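Local coordinates for iron binding protein FbpA (Mannheimia haemolytica, PDB 1SI0), which binds ferric iron in the periplasm, probably as the solute-binding component of a bacterial iron-uptake transporter, at residues 57-62 / 139-144; 196-201 / 266-271. All blocks are in the same frame, centred on the assembly; numbering follows the deposited sequence. Where two conformers were deposited one is given.

Contact 1: residues 57-62 / 139-144; sequences TVDISR and KNSYNV. With FE (Fe (III) ion), chain B.
V58 and Y142 meet in the tightly packed half of this contact, where a loop lies against the start of helix 141-154. The two side chains cross at about a right angle: V58 CB is 3.4 Å from Y142 OH, and V58 CG2 is 3.6 Å from Y142 CE1. The carbonyl oxygen V58 O comes to the ring edge, in its plane, 3.3 Å from Y142 CE1. Valine methyl and backbone oxygen thus border the phenol along its CE1 side, while Y142 OH binds the iron(III) ion at 1.9 Å. With chi1 at -64°, Y142 CG lies beside the backbone N and opposite the carbonyl carbon, which carries the ring across V58, its OH end reaching the metal. D59 packs beside this pair, its OD2 3.7 Å from S141 CB.

The looser side belongs to R62, whose NH1 comes no nearer than 4.1 Å to S141 CB and gives a hydrogen bond to a water. In the conformer given, S141 OG also meets this water; for the second conformer the bridge is doubtful. Bends at chi2 and chi3 (79° and 69°) turn the R62 chain back toward S141.

Each helix has an N-cap here. D59 accepts from S61 N at its OD1, above the carboxylate plane, and weakly from R62 N at OD2; N140 OD1 accepts from Y142 N at 2.9 Å. D59 OD1 also bonds to S145 and N230, tying the cap to helix 141-154 and strand 228-236. Y142, at the N-terminal end of its helix, lines the iron-binding cleft of this solute-binding protein. Helix 60-68 follows strand 54-57, and Y301 of helix 301-310 touches S61, S141 and V144.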
ATOM      1  N   THR A  57      -6.212  -6.362   2.199  1.00  8.71           N
ATOM      2  CA  THR A  57      -6.152  -5.022   1.659  1.00  8.08           C
ATOM      3  C   THR A  57      -4.716  -4.586   1.419  1.00  7.42           C
ATOM      4  O   THR A  57      -3.776  -5.153   1.980  1.00  7.80           O
ATOM      5  CB  THR A  57      -6.794  -4.046   2.644  1.00 11.81           C
ATOM      6  OG1 THR A  57      -6.191  -4.214   3.935  1.00 17.34           O
ATOM      7  CG2 THR A  57      -8.260  -4.393   2.881  1.00 11.48           C
ATOM      8  N   VAL A  58      -4.572  -3.567   0.581  1.00  8.18           N
ATOM      9  CA  VAL A  58      -3.294  -2.898   0.376  1.00  7.91           C
ATOM     10  C   VAL A  58      -3.321  -1.454   0.850  1.00  8.56           C
ATOM     11  O   VAL A  58      -2.422  -0.685   0.540  1.00  8.55           O
ATOM     12  CB  VAL A  58      -2.863  -2.929  -1.118  1.00  8.35           C
ATOM     13  CG1 VAL A  58      -2.607  -4.347  -1.571  1.00 10.05           C
ATOM     14  CG2 VAL A  58      -3.878  -2.247  -2.025  1.00  8.76           C
ATOM     15  N   ASP A  59      -4.331  -1.080   1.619  1.00  6.92           N
ATOM     16  CA  ASP A  59      -4.539   0.322   1.938  1.00  8.72           C
ATOM     17  C   ASP A  59      -5.379   0.459   3.199  1.00  9.00           C
ATOM     18  O   ASP A  59      -6.392  -0.212   3.349  1.00  9.72           O
ATOM     19  CB  ASP A  59      -5.232   0.965   0.735  1.00 12.47           C
ATOM     20  CG  ASP A  59      -5.773   2.340   1.014  1.00 12.43           C
ATOM     21  OD1 ASP A  59      -5.077   3.165   1.642  1.00  9.87           O
ATOM     22  OD2 ASP A  59      -6.900   2.689   0.599  1.00 14.24           O
ATOM     23  N   ILE A  60      -4.959   1.331   4.104  1.00  7.55           N
ATOM     24  CA  ILE A  60      -5.746   1.621   5.298  1.00  7.73           C
ATOM     25  C   ILE A  60      -7.131   2.145   4.959  1.00  8.23           C
ATOM     26  O   ILE A  60      -8.095   1.829   5.647  1.00  8.68           O
ATOM     27  CB  ILE A  60      -5.011   2.631   6.226  1.00  8.75           C
ATOM     28  CG1 ILE A  60      -5.805   2.868   7.519  1.00  9.83           C
ATOM     29  CG2 ILE A  60      -4.768   3.970   5.539  1.00  9.02           C
ATOM     30  CD1 ILE A  60      -5.901   1.659   8.408  1.00 13.70           C
ATOM     31  N   SER A  61      -7.248   2.954   3.915  1.00  7.89           N
ATOM     32  CA  SER A  61      -8.541   3.548   3.610  1.00  8.66           C
ATOM     33  C   SER A  61      -9.559   2.487   3.221  1.00 10.42           C
ATOM     34  O   SER A  61     -10.730   2.583   3.601  1.00  9.81           O
ATOM     35  CB  SER A  61      -8.404   4.645   2.563  1.00  9.32           C
ATOM     36  OG  SER A  61      -7.516   5.640   3.043  1.00  9.95           O
ATOM     37  N   ARG A  62      -9.117   1.441   2.530  1.00  9.52           N
ATOM     38  CA  ARG A  62     -10.006   0.340   2.178  1.00 10.93           C
ATOM     39  C   ARG A  62     -10.428  -0.417   3.424  1.00 10.24           C
ATOM     40  O   ARG A  62     -11.584  -0.806   3.567  1.00 10.41           O
ATOM     41  CB  ARG A  62      -9.311  -0.617   1.212  1.00 12.02           C
ATOM     42  CG  ARG A  62     -10.244  -1.636   0.572  1.00 14.16           C
ATOM     43  CD  ARG A  62     -11.048  -1.076  -0.566  1.00 22.35           C
ATOM     44  NE  ARG A  62     -10.209  -0.763  -1.720  1.00 27.15           N
ATOM     45  CZ  ARG A  62     -10.494   0.157  -2.641  1.00 32.17           C
ATOM     46  NH1 ARG A  62      -9.657   0.358  -3.651  1.00 33.03           N
ATOM     47  NH2 ARG A  62     -11.610   0.878  -2.568  1.00 29.68           N
ATOM     48  N   LYS A 139      -6.508   8.107  -9.159  1.00  9.24           N
ATOM     49  CA  LYS A 139      -7.581   7.431  -8.443  1.00  9.58           C
ATOM     50  C   LYS A 139      -7.151   6.097  -7.842  1.00  8.35           C
ATOM     51  O   LYS A 139      -7.920   5.457  -7.135  1.00 10.40           O
ATOM     52  CB  LYS A 139      -8.784   7.227  -9.370  1.00 12.73           C
ATOM     53  CG  LYS A 139      -9.365   8.530  -9.880  1.00 16.99           C
ATOM     54  CD  LYS A 139     -10.628   8.297 -10.697  1.00 24.44           C
ATOM     55  CE  LYS A 139     -10.961   9.506 -11.564  1.00 32.43           C
ATOM     56  N   ASN A 140      -5.926   5.664  -8.121  1.00  8.05           N
ATOM     57  CA  ASN A 140      -5.400   4.474  -7.495  1.00  7.15           C
ATOM     58  C   ASN A 140      -5.310   4.725  -5.999  1.00  7.10           C
ATOM     59  O   ASN A 140      -4.885   5.797  -5.576  1.00  7.91           O
ATOM     60  CB  ASN A 140      -4.029   4.122  -8.055  1.00  8.19           C
ATOM     61  CG  ASN A 140      -3.346   3.068  -7.252  1.00  8.90           C
ATOM     62  OD1 ASN A 140      -2.553   3.381  -6.368  1.00 11.49           O
ATOM     63  ND2 ASN A 140      -3.660   1.806  -7.530  1.00 13.19           N
ATOM     64  N   SER A 141      -5.669   3.731  -5.201  1.00  7.60           N
ATOM     65  CA  SER A 141      -5.804   3.943  -3.769  1.00  7.03           C
ATOM     66  C   SER A 141      -4.500   4.345  -3.099  1.00  6.94           C
ATOM     67  O   SER A 141      -4.523   5.065  -2.112  1.00  7.16           O
ATOM     68  CB  SER A 141      -6.393   2.710  -3.092  0.65  4.34           C
ATOM     69  OG  SER A 141      -5.509   1.615  -3.127  0.65  8.00           O
ATOM     70  N   TYR A 142      -3.365   3.889  -3.614  1.00  6.85           N
ATOM     71  CA  TYR A 142      -2.098   4.304  -3.033  1.00  6.33           C
ATOM     72  C   TYR A 142      -1.923   5.810  -3.154  1.00  5.93           C
ATOM     73  O   TYR A 142      -1.475   6.471  -2.229  1.00  6.79           O
ATOM     74  CB  TYR A 142      -0.922   3.637  -3.735  1.00  6.55           C
ATOM     75  CG  TYR A 142      -0.836   2.137  -3.629  1.00  5.81           C
ATOM     76  CD1 TYR A 142      -1.303   1.457  -2.512  1.00  7.45           C
ATOM     77  CD2 TYR A 142      -0.234   1.392  -4.639  1.00  6.38           C
ATOM     78  CE1 TYR A 142      -1.180   0.097  -2.416  1.00  7.14           C
ATOM     79  CE2 TYR A 142      -0.114   0.027  -4.548  1.00  7.20           C
ATOM     80  CZ  TYR A 142      -0.587  -0.617  -3.432  1.00  7.71           C
ATOM     81  OH  TYR A 142      -0.458  -1.978  -3.323  1.00 10.28           O
ATOM     82  N   ASN A 143      -2.256   6.347  -4.320  1.00  5.83           N
ATOM     83  CA  ASN A 143      -2.216   7.782  -4.519  1.00  5.64           C
ATOM     84  C   ASN A 143      -3.264   8.518  -3.709  1.00  6.36           C
ATOM     85  O   ASN A 143      -2.963   9.523  -3.084  1.00  6.27           O
ATOM     86  CB  ASN A 143      -2.365   8.131  -5.998  1.00  6.86           C
ATOM     87  CG  ASN A 143      -1.108   7.856  -6.788  1.00  7.54           C
ATOM     88  OD1 ASN A 143       0.004   7.832  -6.251  1.00  7.12           O
ATOM     89  ND2 ASN A 143      -1.279   7.661  -8.087  1.00  7.66           N
ATOM     90  N   VAL A 144      -4.491   8.017  -3.705  1.00  6.57           N
ATOM     91  CA  VAL A 144      -5.553   8.731  -3.007  1.00  6.10           C
ATOM     92  C   VAL A 144      -5.236   8.798  -1.513  1.00  6.25           C
ATOM     93  O   VAL A 144      -5.422   9.832  -0.880  1.00  6.75           O
ATOM     94  CB  VAL A 144      -6.937   8.104  -3.241  1.00  7.41           C
ATOM     95  CG1 VAL A 144      -8.009   8.879  -2.486  1.00  7.55           C
ATOM     96  CG2 VAL A 144      -7.258   8.072  -4.735  1.00  8.38           C
TER
HETATM   97 FE    FE B 321       1.041  -3.061  -3.954  1.00  7.04          FE
HETATM   98  O   HOH W   1      -7.014  -0.778  -2.742  1.00 22.36           O

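Contact 2: residues 196-201 / 266-271; sequences NSYYYG and NHEYPV. With FE (Fe (III) ion), chain B.
Y198 packs closely on the 266-268 turn. Its CB sits 3.2 Å from two carbonyl oxygens, N266 O and H267 O, and its CA makes a C-H...O contact with H267 O. E268 runs alongside Y198 in the same direction, with E268 CG 3.6 Å from Y198 CB and its carboxyl carbon over one ring face; the ring and carboxylate planes are 43° apart. The H267 imidazole lies against the backbone of G201, with H267 CD2 3.4 Å from G201 C.

Metal coordination uses the far ends of adjacent tyrosines: Y198 OH and Y199 OH each bind iron(III) at 2.0 Å. With chi1 at 53°, Y198 CG stands between the backbone N and carbonyl carbon, bringing the ring past E268 to the metal in its plane. Consecutive tyrosine ligands at the start of helix 198-205 form part of the iron site of this periplasmic binding-protein fold.

Among the hydrogen bonds, N196 ND2 gives a nearly straight one (169°) to Y198 OH, within its amide plane. N266, which also has a polar partner in L14, similarly holds E268 OE2 through ND2; the E268 carboxylate forms salt bridges to R10 and R101 and a hydrogen bond to T99. A water bridges S197 OG to H267 O, and S197 also pairs with A102.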
ATOM      1  N   ASN A 196       5.294   2.708  -4.504  1.00  5.77           N
ATOM      2  CA  ASN A 196       5.555   2.093  -3.219  1.00  4.94           C
ATOM      3  C   ASN A 196       6.953   1.508  -3.190  1.00  6.13           C
ATOM      4  O   ASN A 196       7.466   1.041  -4.204  1.00  6.61           O
ATOM      5  CB  ASN A 196       4.528   1.020  -2.892  1.00  5.87           C
ATOM      6  CG  ASN A 196       3.197   1.595  -2.461  1.00  5.58           C
ATOM      7  OD1 ASN A 196       3.072   2.793  -2.202  1.00  6.35           O
ATOM      8  ND2 ASN A 196       2.202   0.737  -2.360  1.00  7.05           N
ATOM      9  N   SER A 197       7.531   1.503  -1.997  1.00  6.46           N
ATOM     10  CA  SER A 197       8.911   1.110  -1.761  1.00  6.98           C
ATOM     11  C   SER A 197       9.192  -0.333  -2.150  1.00  6.25           C
ATOM     12  O   SER A 197      10.209  -0.616  -2.769  1.00  6.75           O
ATOM     13  CB  SER A 197       9.246   1.299  -0.281  1.00  6.71           C
ATOM     14  OG  SER A 197       8.279   0.666   0.553  1.00  7.31           O
ATOM     15  N   TYR A 198       8.316  -1.249  -1.763  1.00  5.97           N
ATOM     16  CA  TYR A 198       8.592  -2.679  -1.952  1.00  6.59           C
ATOM     17  C   TYR A 198       8.731  -3.033  -3.430  1.00  6.55           C
ATOM     18  O   TYR A 198       9.456  -3.969  -3.763  1.00  7.48           O
ATOM     19  CB  TYR A 198       7.541  -3.569  -1.258  1.00  7.24           C
ATOM     20  CG  TYR A 198       6.140  -3.227  -1.651  1.00  6.83           C
ATOM     21  CD1 TYR A 198       5.436  -2.232  -0.989  1.00  6.51           C
ATOM     22  CD2 TYR A 198       5.525  -3.873  -2.707  1.00  6.17           C
ATOM     23  CE1 TYR A 198       4.169  -1.901  -1.359  1.00  6.51           C
ATOM     24  CE2 TYR A 198       4.251  -3.541  -3.095  1.00  6.82           C
ATOM     25  CZ  TYR A 198       3.579  -2.533  -2.422  1.00  6.12           C
ATOM     26  OH  TYR A 198       2.328  -2.141  -2.790  1.00  7.48           O
ATOM     27  N   TYR A 199       8.080  -2.287  -4.316  1.00  6.79           N
ATOM     28  CA  TYR A 199       8.220  -2.554  -5.745  1.00  6.50           C
ATOM     29  C   TYR A 199       9.659  -2.411  -6.216  1.00  7.86           C
ATOM     30  O   TYR A 199      10.050  -3.079  -7.167  1.00  8.48           O
ATOM     31  CB  TYR A 199       7.313  -1.659  -6.587  1.00  6.90           C
ATOM     32  CG  TYR A 199       5.856  -1.959  -6.377  1.00  6.22           C
ATOM     33  CD1 TYR A 199       4.992  -0.980  -5.916  1.00  6.77           C
ATOM     34  CD2 TYR A 199       5.340  -3.223  -6.626  1.00  7.22           C
ATOM     35  CE1 TYR A 199       3.654  -1.254  -5.710  1.00  7.19           C
ATOM     36  CE2 TYR A 199       4.004  -3.503  -6.420  1.00  7.48           C
ATOM     37  CZ  TYR A 199       3.163  -2.516  -5.961  1.00  6.76           C
ATOM     38  OH  TYR A 199       1.837  -2.801  -5.744  1.00  8.08           O
ATOM     39  N   TYR A 200      10.438  -1.533  -5.592  1.00  7.00           N
ATOM     40  CA  TYR A 200      11.839  -1.387  -5.967  1.00  7.58           C
ATOM     41  C   TYR A 200      12.573  -2.699  -5.741  1.00  8.34           C
ATOM     42  O   TYR A 200      13.335  -3.134  -6.599  1.00  8.30           O
ATOM     43  CB  TYR A 200      12.488  -0.263  -5.173  1.00  6.52           C
ATOM     44  CG  TYR A 200      13.798   0.226  -5.727  1.00  7.31           C
ATOM     45  CD1 TYR A 200      14.975   0.035  -5.026  1.00 10.78           C
ATOM     46  CD2 TYR A 200      13.858   0.908  -6.938  1.00  8.04           C
ATOM     47  CE1 TYR A 200      16.180   0.493  -5.513  1.00 10.96           C
ATOM     48  CE2 TYR A 200      15.066   1.382  -7.432  1.00  8.26           C
ATOM     49  CZ  TYR A 200      16.217   1.165  -6.713  1.00  9.65           C
ATOM     50  OH  TYR A 200      17.424   1.627  -7.174  1.00  9.88           O
ATOM     51  N   GLY A 201      12.337  -3.336  -4.599  1.00  7.56           N
ATOM     52  CA  GLY A 201      12.933  -4.630  -4.320  1.00  8.49           C
ATOM     53  C   GLY A 201      12.432  -5.712  -5.259  1.00  9.79           C
ATOM     54  O   GLY A 201      13.204  -6.549  -5.713  1.00 10.56           O
ATOM     55  N   ASN A 266       8.656 -10.063  -0.441  1.00  8.62           N
ATOM     56  CA  ASN A 266       7.961  -8.874  -0.916  1.00  8.52           C
ATOM     57  C   ASN A 266       8.755  -7.588  -0.772  1.00  7.73           C
ATOM     58  O   ASN A 266       8.424  -6.616  -1.427  1.00  8.25           O
ATOM     59  CB  ASN A 266       6.626  -8.696  -0.201  1.00  8.19           C
ATOM     60  CG  ASN A 266       5.567  -9.657  -0.669  1.00  8.73           C
ATOM     61  OD1 ASN A 266       5.827 -10.613  -1.405  1.00 10.43           O
ATOM     62  ND2 ASN A 266       4.341  -9.401  -0.243  1.00  7.69           N
ATOM     63  N   HIS A 267       9.769  -7.576   0.087  1.00  7.89           N
ATOM     64  CA  HIS A 267      10.521  -6.364   0.403  1.00  7.78           C
ATOM     65  C   HIS A 267       9.646  -5.300   1.043  1.00  8.38           C
ATOM     66  O   HIS A 267       9.876  -4.114   0.883  1.00  7.75           O
ATOM     67  CB  HIS A 267      11.252  -5.843  -0.830  1.00  9.18           C
ATOM     68  CG  HIS A 267      12.233  -6.824  -1.364  1.00  7.89           C
ATOM     69  ND1 HIS A 267      13.378  -7.159  -0.678  1.00 10.03           N
ATOM     70  CD2 HIS A 267      12.205  -7.602  -2.468  1.00  8.41           C
ATOM     71  CE1 HIS A 267      14.038  -8.077  -1.362  1.00  9.98           C
ATOM     72  NE2 HIS A 267      13.350  -8.361  -2.451  1.00  9.47           N
ATOM     73  N   GLU A 268       8.651  -5.753   1.793  1.00  7.87           N
ATOM     74  CA  GLU A 268       7.846  -4.884   2.623  1.00  7.81           C
ATOM     75  C   GLU A 268       8.447  -4.827   4.015  1.00  6.96           C
ATOM     76  O   GLU A 268       9.326  -5.619   4.366  1.00  8.80           O
ATOM     77  CB  GLU A 268       6.418  -5.403   2.687  1.00  6.33           C
ATOM     78  CG  GLU A 268       5.683  -5.214   1.379  1.00  7.25           C
ATOM     79  CD  GLU A 268       4.266  -5.706   1.458  1.00  7.97           C
ATOM     80  OE1 GLU A 268       3.408  -4.907   1.853  1.00  7.68           O
ATOM     81  OE2 GLU A 268       4.022  -6.888   1.141  1.00  8.58           O
ATOM     82  N   TYR A 269       7.987  -3.874   4.806  1.00  6.72           N
ATOM     83  CA  TYR A 269       8.385  -3.790   6.197  1.00  7.05           C
ATOM     84  C   TYR A 269       7.434  -4.629   7.039  1.00  7.52           C
ATOM     85  O   TYR A 269       6.243  -4.351   7.082  1.00  8.33           O
ATOM     86  CB  TYR A 269       8.355  -2.344   6.665  1.00  7.52           C
ATOM     87  CG  TYR A 269       9.348  -1.472   5.942  1.00  8.33           C
ATOM     88  CD1 TYR A 269       8.942  -0.610   4.928  1.00 10.48           C
ATOM     89  CD2 TYR A 269      10.695  -1.517   6.264  1.00  9.46           C
ATOM     90  CE1 TYR A 269       9.866   0.187   4.255  1.00 10.40           C
ATOM     91  CE2 TYR A 269      11.616  -0.727   5.607  1.00 10.13           C
ATOM     92  CZ  TYR A 269      11.196   0.107   4.599  1.00 10.05           C
ATOM     93  OH  TYR A 269      12.127   0.887   3.941  1.00 12.18           O
ATOM     94  N   PRO A 270       7.935  -5.658   7.711  1.00  7.48           N
ATOM     95  CA  PRO A 270       7.064  -6.442   8.591  1.00  7.64           C
ATOM     96  C   PRO A 270       6.558  -5.565   9.731  1.00  8.85           C
ATOM     97  O   PRO A 270       7.234  -4.624  10.118  1.00 10.06           O
ATOM     98  CB  PRO A 270       7.983  -7.553   9.107  1.00 10.79           C
ATOM     99  CG  PRO A 270       9.367  -7.062   8.895  1.00 12.70           C
ATOM    100  CD  PRO A 270       9.336  -6.106   7.749  1.00  8.54           C
ATOM    101  N   VAL A 271       5.363  -5.844  10.240  1.00  8.55           N
ATOM    102  CA  VAL A 271       4.889  -5.156  11.437  1.00  8.90           C
ATOM    103  C   VAL A 271       5.455  -5.766  12.709  1.00  8.85           C
ATOM    104  O   VAL A 271       5.606  -5.072  13.705  1.00 10.01           O
ATOM    105  CB  VAL A 271       3.346  -5.110  11.525  1.00  8.35           C
ATOM    106  CG1 VAL A 271       2.782  -4.322  10.364  1.00  9.33           C
ATOM    107  CG2 VAL A 271       2.720  -6.492  11.573  1.00  9.02           C
TER
HETATM  108 FE    FE B 321       1.041  -3.061  -3.954  1.00  7.04          FE
HETATM  109  O   HOH W   2       9.282  -1.576   1.688  1.00  9.69           O

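How the contacts relate
From the N terminus, the chain leaves strand 54-57 through 57-62 and returns at 139-144, closing a loop of 76 intervening residues that includes strand 96-108. Contact 2 opens only later, at 196-201, and closes at 266-271 after 64 more residues, so the two loops are in series and neither nest nor cross. Contact 1 joins the beginnings of helices 60-68 and 141-154; contact 2 joins the beginning of helix 198-205 to the turn between helix 256-266 and strand 269-270. Their centres are 16 Å apart, yet they meet at the metal: Y142 OH and Y198 OH, 2.8 Å apart, are neighbouring ligands of one iron, and Y142 CE2 packs 3.3 Å from N196 ND2.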